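Side-chain contact in siderophore periplasmic binding protein (Thermobifida fusca, PDB 5DH0), which probably binds ferric siderophores of the fuscachelin type outside the cell membrane and hands them on for iron uptake: residues 113-116 and 117-120. Sequence-based numbering, arbitrary orientation.
Sequences VESH and DEYV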
ATOM      1  N   VAL A 113     -19.265 -17.584  18.143  1.00 44.06           N
ATOM      2  CA  VAL A 113     -20.694 -17.462  17.858  1.00 47.05           C
ATOM      3  C   VAL A 113     -21.189 -18.494  16.829  1.00 54.16           C
ATOM      4  O   VAL A 113     -22.362 -18.863  16.839  1.00 57.24           O
ATOM      5  CB  VAL A 113     -21.038 -16.021  17.384  1.00 51.85           C
ATOM      6  CG1 VAL A 113     -20.475 -15.743  16.002  1.00 45.72           C
ATOM      7  CG2 VAL A 113     -22.550 -15.755  17.445  1.00 53.22           C
ATOM      8  N   GLU A 114     -20.296 -18.996  15.979  1.00 50.66           N
ATOM      9  CA  GLU A 114     -20.673 -20.018  15.002  1.00 53.09           C
ATOM     10  C   GLU A 114     -21.053 -21.340  15.674  1.00 58.18           C
ATOM     11  O   GLU A 114     -21.799 -22.137  15.109  1.00 55.41           O
ATOM     12  CB  GLU A 114     -19.537 -20.252  13.993  1.00 53.01           C
ATOM     13  CG  GLU A 114     -18.284 -20.882  14.583  1.00 56.36           C
ATOM     14  CD  GLU A 114     -17.081 -19.947  14.539  1.00 66.91           C
ATOM     15  OE1 GLU A 114     -17.263 -18.727  14.798  1.00 67.64           O
ATOM     16  OE2 GLU A 114     -15.957 -20.437  14.263  1.00 65.44           O
ATOM     17  N   SER A 115     -20.547 -21.568  16.885  1.00 56.61           N
ATOM     18  CA  SER A 115     -20.752 -22.844  17.563  1.00 56.22           C
ATOM     19  C   SER A 115     -21.897 -22.795  18.571  1.00 55.99           C
ATOM     20  O   SER A 115     -22.012 -23.666  19.428  1.00 55.36           O
ATOM     21  CB  SER A 115     -19.470 -23.273  18.277  1.00 54.29           C
ATOM     22  OG  SER A 115     -18.433 -23.517  17.349  1.00 56.40           O
ATOM     23  N   HIS A 116     -22.740 -21.775  18.464  1.00 56.72           N
ATOM     24  CA  HIS A 116     -23.783 -21.542  19.457  1.00 61.44           C
ATOM     25  C   HIS A 116     -24.734 -22.720  19.669  1.00 62.65           C
ATOM     26  O   HIS A 116     -25.103 -23.024  20.808  1.00 62.77           O
ATOM     27  CB  HIS A 116     -24.604 -20.316  19.079  1.00 56.93           C
ATOM     28  CG  HIS A 116     -25.767 -20.081  19.985  1.00 61.80           C
ATOM     29  ND1 HIS A 116     -25.664 -19.357  21.153  1.00 64.10           N
ATOM     30  CD2 HIS A 116     -27.055 -20.492  19.909  1.00 64.24           C
ATOM     31  CE1 HIS A 116     -26.843 -19.315  21.748  1.00 64.38           C
ATOM     32  NE2 HIS A 116     -27.705 -19.997  21.014  1.00 63.72           N
ATOM     33  N   ASP A 117     -25.143 -23.359  18.573  1.00 63.14           N
ATOM     34  CA  ASP A 117     -26.093 -24.468  18.637  1.00 61.85           C
ATOM     35  C   ASP A 117     -25.493 -25.630  19.416  1.00 61.91           C
ATOM     36  O   ASP A 117     -26.118 -26.163  20.331  1.00 64.19           O
ATOM     37  CB  ASP A 117     -26.498 -24.932  17.235  1.00 62.26           C
ATOM     38  CG  ASP A 117     -27.364 -23.919  16.504  1.00 68.32           C
ATOM     39  OD1 ASP A 117     -27.902 -22.993  17.152  1.00 71.47           O
ATOM     40  OD2 ASP A 117     -27.516 -24.052  15.271  1.00 74.79           O
ATOM     41  N   GLU A 118     -24.273 -26.003  19.051  1.00 59.21           N
ATOM     42  CA  GLU A 118     -23.541 -27.049  19.744  1.00 57.43           C
ATOM     43  C   GLU A 118     -23.419 -26.813  21.247  1.00 58.91           C
ATOM     44  O   GLU A 118     -23.530 -27.747  22.043  1.00 60.97           O
ATOM     45  CB  GLU A 118     -22.151 -27.180  19.148  1.00 57.23           C
ATOM     46  CG  GLU A 118     -21.318 -28.252  19.794  1.00 61.28           C
ATOM     47  CD  GLU A 118     -19.913 -28.272  19.250  1.00 66.73           C
ATOM     48  OE1 GLU A 118     -19.600 -27.381  18.432  1.00 65.70           O
ATOM     49  OE2 GLU A 118     -19.131 -29.174  19.632  1.00 68.56           O
ATOM     50  N   TYR A 119     -23.194 -25.563  21.636  1.00 58.99           N
ATOM     51  CA  TYR A 119     -22.924 -25.246  23.037  1.00 59.19           C
ATOM     52  C   TYR A 119     -24.182 -25.024  23.860  1.00 60.98           C
ATOM     53  O   TYR A 119     -24.110 -24.808  25.063  1.00 61.56           O
ATOM     54  CB  TYR A 119     -22.010 -24.024  23.141  1.00 56.34           C
ATOM     55  CG  TYR A 119     -20.550 -24.410  23.113  1.00 54.78           C
ATOM     56  CD1 TYR A 119     -19.927 -24.760  21.920  1.00 55.65           C
ATOM     57  CD2 TYR A 119     -19.804 -24.460  24.283  1.00 54.90           C
ATOM     58  CE1 TYR A 119     -18.589 -25.136  21.888  1.00 55.17           C
ATOM     59  CE2 TYR A 119     -18.465 -24.832  24.263  1.00 54.77           C
ATOM     60  CZ  TYR A 119     -17.862 -25.171  23.063  1.00 56.86           C
ATOM     61  OH  TYR A 119     -16.532 -25.535  23.046  1.00 63.08           O
ATOM     62  N   VAL A 120     -25.338 -25.078  23.219  1.00 63.98           N
ATOM     63  CA  VAL A 120     -26.582 -25.108  23.968  1.00 61.02           C
ATOM     64  C   VAL A 120     -26.681 -26.482  24.633  1.00 63.20           C
ATOM     65  O   VAL A 120     -27.041 -26.604  25.803  1.00 62.34           O
ATOM     66  CB  VAL A 120     -27.798 -24.847  23.062  1.00 62.19           C
ATOM     67  CG1 VAL A 120     -29.087 -25.235  23.766  1.00 62.29           C
ATOM     68  CG2 VAL A 120     -27.831 -23.387  22.612  1.00 58.62           C
TER
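Ser115 and Tyr119 meet across the first turn of helix 116-126, which follows strand 106-112 of the parallel five-stranded sheet in a beta-alpha-beta crossover leading to strand 132-137. The tight part is here. Tyr119 N gives its hydrogen to Ser115 O at 3.1 Å, and the same oxygen sits at the edge of the Tyr119 ring, close to its plane, 3.4 Å from CD1. CB of Ser115 adds a van der Waals contact to CD1 of Tyr119 at 4.0 Å. Beyond, the tyrosine ring packs edge-to-face with Phe134 of strand 132-137, which ties this side of the turn to the sheet.

The other side is looser and faces solvent. His116 O receives only weak bonds from Tyr119 N and Val120 N. A chi1 of 175°, with CG anti to the backbone N, lays the imidazole of His116 alongside Val120, and its ND1 is hydrogen-bonded to Asp136. Asp117 OD1 lies in the imidazole plane at the ring edge, 3.8 Å from His116 CD2, its carboxylate turned 68° from the ring. Further round the ring, CG2 of Val120 approaches NE2 of His116 obliquely at 3.7 Å.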